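Local coordinates for CrtC domain-containing protein (Fusarium vanettenii 77-13-4, PDB 7A0Q) that probably adds water to the isoflavonoid phytoalexin kievitone, as a fungal hydratase of the lyase class built from two lipocalin-like domains, at residues P27-E31 / P198-H202; S50-S54 / P111-D117; S301-Q306 / Y318-I322. One frame throughout, in Å; residues are numbered along the deposited sequence.

Contact 1: residues P27-E31 / P198-H202; sequences PFKPE and PAKSH
Phe-28, Lys-29 and Pro-30 lie across Lys-200, Ser-201 and His-202 with no hydrogen bond between them. The 198-202 loop leads into strand 202-210 of the N-terminal lipocalin-like domain. Residues 27-31 belong to the long N-terminal arm before strand 58-66. Lys-200 CA meets Phe-28 O at 3.1 Å in a CA-H...O contact. Pro-30 has no N-H to offer. Its CD instead packs 3.2 Å from Ser-201 O and 3.4 Å from Pro-198 O. His-202 CB lies 3.5 Å from Lys-29 O. His-202 CG stands between its own backbone N and carbonyl carbon (chi1 65°), which turns an edge of the imidazole to Phe-28 CA. The Phe-28 and His-202 rings meet obliquely, with planes at 72°.

The imidazole is fixed from outside the two segments. Pro-179 O bonds to ND1, Tyr-336 OH bonds to NE2, and the Tyr-64 ring stacks on it. Tyr-336 belongs to the C-terminal barrel, as does Arg-253, which forms a salt bridge with Glu-31. The site therefore lies where both domains meet the arm. Phe-28 CB rests 3.2 Å from Lys-200 O, a carbonyl that is also hydrogen-bonded to Thr-66 OG1.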
loop_
_atom_site.group_PDB
_atom_site.type_symbol
_atom_site.label_atom_id
_atom_site.label_comp_id
_atom_site.label_asym_id
_atom_site.label_seq_id
_atom_site.Cartn_x
_atom_site.Cartn_y
_atom_site.Cartn_z
ATOM N N PRO A 27 -8.697 0.648 15.836
ATOM C CA PRO A 27 -10.007 0.116 15.441
ATOM C C PRO A 27 -10.023 -0.510 14.043
ATOM O O PRO A 27 -10.868 -0.182 13.204
ATOM C CB PRO A 27 -10.911 1.349 15.528
ATOM C CG PRO A 27 -10.007 2.488 15.193
ATOM C CD PRO A 27 -8.634 2.115 15.709
ATOM N N PHE A 28 -9.096 -1.445 13.799
ATOM C CA PHE A 28 -9.089 -2.186 12.540
ATOM C C PHE A 28 -10.390 -2.963 12.377
ATOM O O PHE A 28 -10.827 -3.663 13.296
ATOM C CB PHE A 28 -7.914 -3.166 12.488
ATOM C CG PHE A 28 -6.557 -2.542 12.672
ATOM C CD1 PHE A 28 -6.308 -1.213 12.341
ATOM C CD2 PHE A 28 -5.510 -3.316 13.155
ATOM C CE1 PHE A 28 -5.034 -0.670 12.503
ATOM C CE2 PHE A 28 -4.244 -2.779 13.327
ATOM C CZ PHE A 28 -4.000 -1.456 13.001
ATOM N N LYS A 29 -10.999 -2.860 11.191
ATOM C CA LYS A 29 -12.189 -3.642 10.884
ATOM C C LYS A 29 -12.446 -3.586 9.385
ATOM O O LYS A 29 -12.084 -2.596 8.735
ATOM C CB LYS A 29 -13.411 -3.128 11.661
ATOM C CG LYS A 29 -13.768 -1.685 11.384
ATOM C CD LYS A 29 -14.883 -1.193 12.315
ATOM C CE LYS A 29 -14.411 -1.138 13.766
ATOM N NZ LYS A 29 -15.388 -0.484 14.692
ATOM N N PRO A 30 -13.059 -4.609 8.807
ATOM C CA PRO A 30 -13.304 -4.609 7.364
ATOM C C PRO A 30 -14.573 -3.855 6.999
ATOM O O PRO A 30 -15.475 -3.649 7.815
ATOM C CB PRO A 30 -13.451 -6.093 7.034
ATOM C CG PRO A 30 -14.077 -6.664 8.289
ATOM C CD PRO A 30 -13.502 -5.868 9.440
ATOM N N GLU A 31 -14.630 -3.449 5.735
ATOM C CA GLU A 31 -15.901 -3.048 5.162
ATOM C C GLU A 31 -16.649 -4.280 4.670
ATOM O O GLU A 31 -16.100 -5.385 4.585
ATOM C CB GLU A 31 -15.692 -2.029 4.035
ATOM C CG GLU A 31 -15.258 -0.695 4.596
ATOM C CD GLU A 31 -14.906 0.333 3.530
ATOM O OE1 GLU A 31 -14.613 -0.058 2.377
ATOM O OE2 GLU A 31 -14.931 1.536 3.867
ATOM N N PRO A 198 -11.045 -11.898 11.822
ATOM C CA PRO A 198 -11.614 -11.131 10.697
ATOM C C PRO A 198 -12.531 -9.993 11.126
ATOM O O PRO A 198 -12.777 -9.086 10.323
ATOM C CB PRO A 198 -12.379 -12.187 9.892
ATOM C CG PRO A 198 -12.692 -13.275 10.888
ATOM C CD PRO A 198 -11.588 -13.264 11.914
ATOM N N ALA A 199 -13.044 -9.990 12.358
ATOM C CA ALA A 199 -13.884 -8.876 12.773
ATOM C C ALA A 199 -13.077 -7.630 13.110
ATOM O O ALA A 199 -13.644 -6.533 13.165
ATOM C CB ALA A 199 -14.738 -9.282 13.982
ATOM N N LYS A 200 -11.770 -7.768 13.329
ATOM C CA LYS A 200 -10.954 -6.672 13.828
ATOM C C LYS A 200 -9.685 -6.523 13.000
ATOM O O LYS A 200 -8.626 -6.159 13.508
ATOM C CB LYS A 200 -10.644 -6.872 15.310
ATOM C CG LYS A 200 -11.906 -6.745 16.167
ATOM C CD LYS A 200 -11.659 -7.061 17.630
ATOM C CE LYS A 200 -12.932 -6.824 18.448
ATOM N NZ LYS A 200 -12.757 -7.195 19.880
ATOM N N SER A 201 -9.802 -6.767 11.695
ATOM C CA SER A 201 -8.675 -6.730 10.770
ATOM C C SER A 201 -9.173 -6.184 9.433
ATOM O O SER A 201 -10.369 -6.223 9.134
ATOM C CB SER A 201 -8.081 -8.131 10.549
ATOM O OG SER A 201 -7.529 -8.679 11.750
ATOM N N HIS A 202 -8.247 -5.680 8.615
ATOM C CA HIS A 202 -8.588 -5.399 7.223
ATOM C C HIS A 202 -7.306 -5.297 6.420
ATOM O O HIS A 202 -6.228 -5.090 6.972
ATOM C CB HIS A 202 -9.419 -4.117 7.058
ATOM C CG HIS A 202 -8.688 -2.863 7.436
ATOM N ND1 HIS A 202 -8.132 -2.004 6.506
ATOM C CD2 HIS A 202 -8.426 -2.322 8.650
ATOM C CE1 HIS A 202 -7.565 -0.987 7.135
ATOM N NE2 HIS A 202 -7.724 -1.160 8.436
#

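Contact 2: residues S50-S54 / P111-D117; sequences SQPNS and PNITTLD. With NAG (2-acetamido-2-deoxy-beta-D-glucopyranose), chain D.
Asn-53 and Ser-54 dock on residues 111-117 in a polar loop-to-loop contact at the periphery of the N-terminal lipocalin-like domain. Residues 50-54 precede strand 58-66 and enter a 3-10 turn at Asn-53. Residues 111-117 link strand 100-107 to strand 117-120.

Five hydrogen bonds hold the two segments, and four of them involve Asn-53. Its backbone N donates to Thr-115 O at 2.9 Å. Its side-chain amide pairs with the backbone of Asp-117: Asp-117 N reaches OD1 at 2.8 Å, almost straight at 175°, and ND2 returns a bond to Asp-117 O at 2.9 Å. The other bond from ND2 goes to Pro-111 O at 3.0 Å. Both acceptors lie in the amide plane, which fixes its rotation. Asn-53 CG is anti to its own carbonyl carbon (chi1 -72°), and this drives the amide between the two ends of the 111-117 loop. ND2 approaches Asp-117 O from well above that carbonyl's plane. The fifth bond runs from Ser-54 N to Ile-113 O at 3.1 Å.

Apolar groups close the sides. Ile-113 CG1 and CD1 cover the amide of Asn-53, Pro-52 CG rests on Thr-114 O, and the Leu-116 branches pack around Gln-51 O, which accepts a hydrogen bond from Trp-59 NE1. Asn-112 centres an inverse gamma turn and carries an N-linked sugar, ND2 to NAG C1 being 1.4 Å. Its OD1 turns to Ser-54 CB at 3.2 Å. A magnesium ion is bound at Thr-86, Ser-109 and Ser-119, close to Pro-111.

Gln-51 reaches inward and bonds through OE1 to Tyr-205 OH on strand 202-210. Leu-116 packs on Tyr-205 and on Leu-136 of strand 136-142, while its backbone pairs with Ser-127 of strand 123-127.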
loop_
_atom_site.group_PDB
_atom_site.type_symbol
_atom_site.label_atom_id
_atom_site.label_comp_id
_atom_site.label_asym_id
_atom_site.label_seq_id
_atom_site.Cartn_x
_atom_site.Cartn_y
_atom_site.Cartn_z
ATOM N N SER A 50 -7.740 -6.841 -14.708
ATOM C CA SER A 50 -6.492 -6.136 -14.451
ATOM C C SER A 50 -5.558 -6.894 -13.516
ATOM O O SER A 50 -4.407 -6.476 -13.323
ATOM C CB SER A 50 -6.813 -4.775 -13.843
ATOM O OG SER A 50 -7.503 -4.004 -14.803
ATOM N N GLN A 51 -6.017 -7.995 -12.924
ATOM C CA GLN A 51 -5.254 -8.713 -11.916
ATOM C C GLN A 51 -4.222 -9.729 -12.423
ATOM O O GLN A 51 -3.215 -9.929 -11.739
ATOM C CB GLN A 51 -6.232 -9.435 -10.984
ATOM C CG GLN A 51 -7.082 -8.493 -10.121
ATOM C CD GLN A 51 -6.335 -8.072 -8.879
ATOM O OE1 GLN A 51 -5.351 -7.345 -8.963
ATOM N NE2 GLN A 51 -6.769 -8.558 -7.716
ATOM N N PRO A 52 -4.414 -10.401 -13.565
ATOM C CA PRO A 52 -3.503 -11.505 -13.917
ATOM C C PRO A 52 -2.056 -11.083 -14.152
ATOM O O PRO A 52 -1.742 -9.937 -14.494
ATOM C CB PRO A 52 -4.113 -12.066 -15.205
ATOM C CG PRO A 52 -5.558 -11.794 -15.060
ATOM C CD PRO A 52 -5.613 -10.427 -14.428
ATOM N N ASN A 53 -1.172 -12.079 -14.017
ATOM C CA ASN A 53 0.251 -11.921 -14.312
ATOM C C ASN A 53 0.488 -11.214 -15.637
ATOM O O ASN A 53 1.383 -10.371 -15.739
ATOM C CB ASN A 53 0.936 -13.288 -14.392
ATOM C CG ASN A 53 1.087 -13.968 -13.057
ATOM O OD1 ASN A 53 0.305 -13.750 -12.140
ATOM N ND2 ASN A 53 2.090 -14.842 -12.955
ATOM N N SER A 54 -0.266 -11.596 -16.675
ATOM C CA SER A 54 0.001 -11.079 -18.019
ATOM C C SER A 54 -0.062 -9.562 -18.067
ATOM O O SER A 54 0.518 -8.960 -18.977
ATOM C CB SER A 54 -1.006 -11.620 -19.032
ATOM O OG SER A 54 -2.329 -11.280 -18.638
ATOM N N PRO A 111 5.847 -15.603 -14.796
ATOM C CA PRO A 111 5.126 -16.381 -15.810
ATOM C C PRO A 111 4.014 -15.559 -16.450
ATOM O O PRO A 111 3.242 -14.881 -15.765
ATOM C CB PRO A 111 4.570 -17.566 -15.015
ATOM C CG PRO A 111 5.537 -17.719 -13.868
ATOM C CD PRO A 111 5.956 -16.319 -13.512
ATOM N N ASN A 112 3.946 -15.614 -17.775
ATOM C CA ASN A 112 2.935 -14.867 -18.526
ATOM C C ASN A 112 1.701 -15.755 -18.648
ATOM O O ASN A 112 1.555 -16.532 -19.592
ATOM C CB ASN A 112 3.472 -14.430 -19.886
ATOM C CG ASN A 112 2.425 -13.727 -20.716
ATOM O OD1 ASN A 112 1.404 -13.294 -20.197
ATOM N ND2 ASN A 112 2.668 -13.615 -22.016
ATOM N N ILE A 113 0.801 -15.641 -17.668
ATOM C CA ILE A 113 -0.389 -16.473 -17.580
ATOM C C ILE A 113 -1.601 -15.578 -17.358
ATOM O O ILE A 113 -1.478 -14.405 -16.993
ATOM C CB ILE A 113 -0.280 -17.523 -16.455
ATOM C CG1 ILE A 113 -0.093 -16.838 -15.096
ATOM C CG2 ILE A 113 0.884 -18.482 -16.718
ATOM C CD1 ILE A 113 -0.021 -17.818 -13.918
ATOM N N THR A 114 -2.782 -16.150 -17.588
ATOM C CA THR A 114 -4.037 -15.405 -17.535
ATOM C C THR A 114 -4.670 -15.397 -16.149
ATOM O O THR A 114 -5.808 -14.931 -16.004
ATOM C CB THR A 114 -5.038 -15.971 -18.551
ATOM O OG1 THR A 114 -5.401 -17.304 -18.176
ATOM C CG2 THR A 114 -4.439 -15.980 -19.940
ATOM N N THR A 115 -3.980 -15.926 -15.146
ATOM C CA THR A 115 -4.415 -15.886 -13.758
ATOM C C THR A 115 -3.397 -15.089 -12.952
ATOM O O THR A 115 -2.341 -14.698 -13.457
ATOM C CB THR A 115 -4.592 -17.306 -13.186
ATOM O OG1 THR A 115 -3.392 -18.065 -13.370
ATOM C CG2 THR A 115 -5.761 -18.029 -13.864
ATOM N N LEU A 116 -3.738 -14.807 -11.689
ATOM C CA LEU A 116 -2.840 -14.112 -10.777
ATOM C C LEU A 116 -2.163 -15.155 -9.895
ATOM O O LEU A 116 -2.813 -15.783 -9.052
ATOM C CB LEU A 116 -3.594 -13.075 -9.939
ATOM C CG LEU A 116 -2.781 -12.431 -8.813
ATOM C CD1 LEU A 116 -1.443 -11.908 -9.336
ATOM C CD2 LEU A 116 -3.595 -11.314 -8.169
ATOM N N ASP A 117 -0.854 -15.327 -10.096
ATOM C CA ASP A 117 -0.050 -16.241 -9.279
ATOM C C ASP A 117 1.405 -15.795 -9.471
ATOM O O ASP A 117 2.094 -16.264 -10.380
ATOM C CB ASP A 117 -0.268 -17.699 -9.680
ATOM C CG ASP A 117 0.389 -18.689 -8.721
ATOM O OD1 ASP A 117 1.255 -18.298 -7.921
ATOM O OD2 ASP A 117 0.061 -19.896 -8.797
HETATM C C1 NAG D . 1.703 -12.985 -22.884
HETATM C C2 NAG D . 2.274 -11.721 -23.562
HETATM C C3 NAG D . 1.333 -11.201 -24.654
HETATM C C4 NAG D . 0.888 -12.316 -25.590
HETATM C C5 NAG D . 0.286 -13.443 -24.770
HETATM C C6 NAG D . -0.203 -14.605 -25.605
HETATM C C7 NAG D . 3.711 -10.215 -22.248
HETATM C C8 NAG D . 3.741 -9.145 -21.195
HETATM N N2 NAG D . 2.502 -10.684 -22.568
HETATM O O3 NAG D . 2.008 -10.195 -25.400
HETATM O O4 NAG D . -0.083 -11.831 -26.509
HETATM O O5 NAG D . 1.296 -13.943 -23.889
HETATM O O6 NAG D . 0.835 -15.535 -25.883
HETATM O O7 NAG D . 4.734 -10.633 -22.781
#

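Contact 3: residues S301-Q306 / Y318-I322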
loop_
_atom_site.group_PDB
_atom_site.type_symbol
_atom_site.label_atom_id
_atom_site.label_comp_id
_atom_site.label_asym_id
_atom_site.label_seq_id
_atom_site.Cartn_x
_atom_site.Cartn_y
_atom_site.Cartn_z
ATOM N N SER A 301 5.489 8.601 11.731
ATOM C CA SER A 301 5.825 7.191 11.629
ATOM C C SER A 301 5.782 6.550 13.014
ATOM O O SER A 301 6.231 7.139 14.004
ATOM C CB SER A 301 7.197 7.013 10.989
ATOM O OG SER A 301 7.473 5.638 10.777
ATOM N N TYR A 302 5.228 5.339 13.076
ATOM C CA TYR A 302 4.983 4.671 14.355
ATOM C C TYR A 302 6.284 4.297 15.058
ATOM O O TYR A 302 6.376 4.364 16.291
ATOM C CB TYR A 302 4.135 3.427 14.109
ATOM C CG TYR A 302 3.509 2.794 15.331
ATOM C CD1 TYR A 302 2.357 3.328 15.903
ATOM C CD2 TYR A 302 4.042 1.639 15.885
ATOM C CE1 TYR A 302 1.768 2.735 17.009
ATOM C CE2 TYR A 302 3.462 1.043 16.984
ATOM C CZ TYR A 302 2.327 1.598 17.542
ATOM O OH TYR A 302 1.741 1.000 18.634
ATOM N N THR A 303 7.286 3.872 14.296
ATOM C CA THR A 303 8.596 3.532 14.826
ATOM C C THR A 303 9.625 3.790 13.735
ATOM O O THR A 303 9.291 3.864 12.549
ATOM C CB THR A 303 8.643 2.079 15.320
ATOM O OG1 THR A 303 9.812 1.890 16.125
ATOM C CG2 THR A 303 8.674 1.099 14.147
ATOM N N GLU A 304 10.885 3.945 14.149
ATOM C CA GLU A 304 11.910 4.477 13.251
ATOM C C GLU A 304 12.211 3.522 12.099
ATOM O O GLU A 304 12.136 3.904 10.926
ATOM C CB GLU A 304 13.196 4.788 14.027
ATOM C CG GLU A 304 13.101 5.959 14.995
ATOM C CD GLU A 304 12.389 5.598 16.290
ATOM O OE1 GLU A 304 12.116 4.400 16.512
ATOM O OE2 GLU A 304 12.106 6.515 17.090
ATOM N N ASP A 305 12.587 2.284 12.413
ATOM C CA ASP A 305 13.021 1.319 11.403
ATOM C C ASP A 305 11.799 0.597 10.841
ATOM O O ASP A 305 11.223 -0.280 11.490
ATOM C CB ASP A 305 14.022 0.336 12.001
ATOM C CG ASP A 305 14.485 -0.722 11.003
ATOM O OD1 ASP A 305 14.195 -0.598 9.791
ATOM O OD2 ASP A 305 15.152 -1.685 11.440
ATOM N N GLN A 306 11.406 0.967 9.622
ATOM C CA GLN A 306 10.394 0.238 8.851
ATOM C C GLN A 306 10.809 0.198 7.384
ATOM O O GLN A 306 10.011 0.447 6.476
ATOM C CB GLN A 306 9.005 0.858 9.008
ATOM C CG GLN A 306 8.542 1.016 10.451
ATOM C CD GLN A 306 7.095 1.449 10.556
ATOM O OE1 GLN A 306 6.186 0.670 10.293
ATOM N NE2 GLN A 306 6.875 2.710 10.923
ATOM N N TYR A 318 11.036 2.627 2.282
ATOM C CA TYR A 318 10.440 2.834 3.591
ATOM C C TYR A 318 8.949 2.533 3.473
ATOM O O TYR A 318 8.243 3.170 2.685
ATOM C CB TYR A 318 10.677 4.257 4.102
ATOM C CG TYR A 318 10.438 4.353 5.590
ATOM C CD1 TYR A 318 9.178 4.647 6.100
ATOM C CD2 TYR A 318 11.473 4.099 6.493
ATOM C CE1 TYR A 318 8.955 4.710 7.470
ATOM C CE2 TYR A 318 11.257 4.161 7.870
ATOM C CZ TYR A 318 10.000 4.457 8.352
ATOM O OH TYR A 318 9.783 4.509 9.712
ATOM N N GLU A 319 8.478 1.532 4.209
ATOM C CA GLU A 319 7.075 1.122 4.142
ATOM C C GLU A 319 6.572 1.066 5.576
ATOM O O GLU A 319 6.646 0.025 6.229
ATOM C CB GLU A 319 6.921 -0.204 3.434
ATOM C CG GLU A 319 7.459 -0.226 2.043
ATOM C CD GLU A 319 6.441 0.230 1.029
ATOM O OE1 GLU A 319 5.301 0.573 1.419
ATOM O OE2 GLU A 319 6.793 0.233 -0.165
ATOM N N GLY A 320 6.054 2.191 6.055
ATOM C CA GLY A 320 5.869 2.375 7.477
ATOM C C GLY A 320 4.443 2.615 7.921
ATOM O O GLY A 320 3.712 3.420 7.336
ATOM N N PHE A 321 4.040 1.903 8.967
ATOM C CA PHE A 321 2.808 2.234 9.669
ATOM C C PHE A 321 2.924 3.634 10.257
ATOM O O PHE A 321 3.962 3.999 10.815
ATOM C CB PHE A 321 2.565 1.209 10.779
ATOM C CG PHE A 321 1.280 1.394 11.522
ATOM C CD1 PHE A 321 0.060 1.358 10.863
ATOM C CD2 PHE A 321 1.288 1.576 12.902
ATOM C CE1 PHE A 321 -1.130 1.510 11.562
ATOM C CE2 PHE A 321 0.105 1.731 13.612
ATOM C CZ PHE A 321 -1.111 1.697 12.950
ATOM N N ILE A 322 1.859 4.424 10.115
ATOM C CA ILE A 322 1.830 5.803 10.592
ATOM C C ILE A 322 0.510 6.054 11.309
ATOM O O ILE A 322 -0.499 5.387 11.057
ATOM C CB ILE A 322 2.006 6.834 9.446
ATOM C CG1 ILE A 322 0.841 6.731 8.453
ATOM C CG2 ILE A 322 3.361 6.667 8.744
ATOM C CD1 ILE A 322 0.808 7.842 7.395
HETATM O O HOH W 1 5.707 -1.513 8.625
#
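Tyr-318 receives Gln-306 O over the centre of one ring face, 3.9 Å above the plane. Gln-306 CB adds an off-centre CH-pi contact. At the ring's edge, in its plane, are Ser-301 OG and Glu-304 O. Tyr-318 OH donates to Glu-304 O at 2.7 Å, from above that carbonyl's plane, and sits 2.8 Å from Ser-301 OG. The second aromatic pair is T-shaped: the edge of Phe-321 points to the face of Tyr-302, with centroids 5.1 Å apart and planes at 60°. These two side chains run side by side in the same direction. Phe-26 meets Phe-321 edge-to-face, and Leu-95 O accepts a bond from Tyr-302 OH.

The segments belong to the antiparallel hairpin of strands 295-308 and 317-328, in the eight-stranded barrel of the second lipocalin-like domain. Ser-301 and Ile-322 form a non-hydrogen-bonded pair. Tyr-302 N still bonds to Phe-321 O at 2.9 Å. Beyond it the chain swings out as a loop, and backbone pairing resumes where Glu-319 N donates to Gln-306 O at 2.9 Å.

The Gln-306 side chain bridges the gap. It is extended beyond CG (chi2 -172°), which carries its amide over to Phe-321. OE1 accepts from Phe-321 N at 2.8 Å. NE2 donates to Phe-321 O at 3.2 Å, nearly straight at 170° and on a lone pair in the carbonyl plane. Phe-321 O is thus gripped by two donors, Tyr-302 N being the other. NE2 also donates to Thr-303 O, which ties the amide to the loop it spans. One water donates both to Gln-306 OE1 and to Glu-319 O.

On its other side strand 317-328 pairs with strand 331-343, through backbone bonds of Tyr-318 with Ile-341, Gly-320 with Val-339 and Ile-322 with Gly-337.

In the fold
Contacts 1 and 2 both involve the N-terminal lipocalin-like domain and the region before strand 58-66, whereas contact 3 joins two adjacent strands of the C-terminal barrel. Contact 3 is largely buried; contacts 1 and 2 are partly buried and include exposed residues. Their chemistry differs. Contact 1 has no hydrogen bonds across it, contact 2 combines an asparagine side-chain amide with backbone bonds between loops, and contact 3 combines a glutamine amide with aromatic rings. Contacts 1 and 3 touch where Phe-28 CZ packs 4.3 Å from Phe-321 CZ, so the N-terminal arm meets the C-terminal barrel there. Contact 2 stands apart, its nearest atoms about 17 Å from those of contact 3, across the chain's centre.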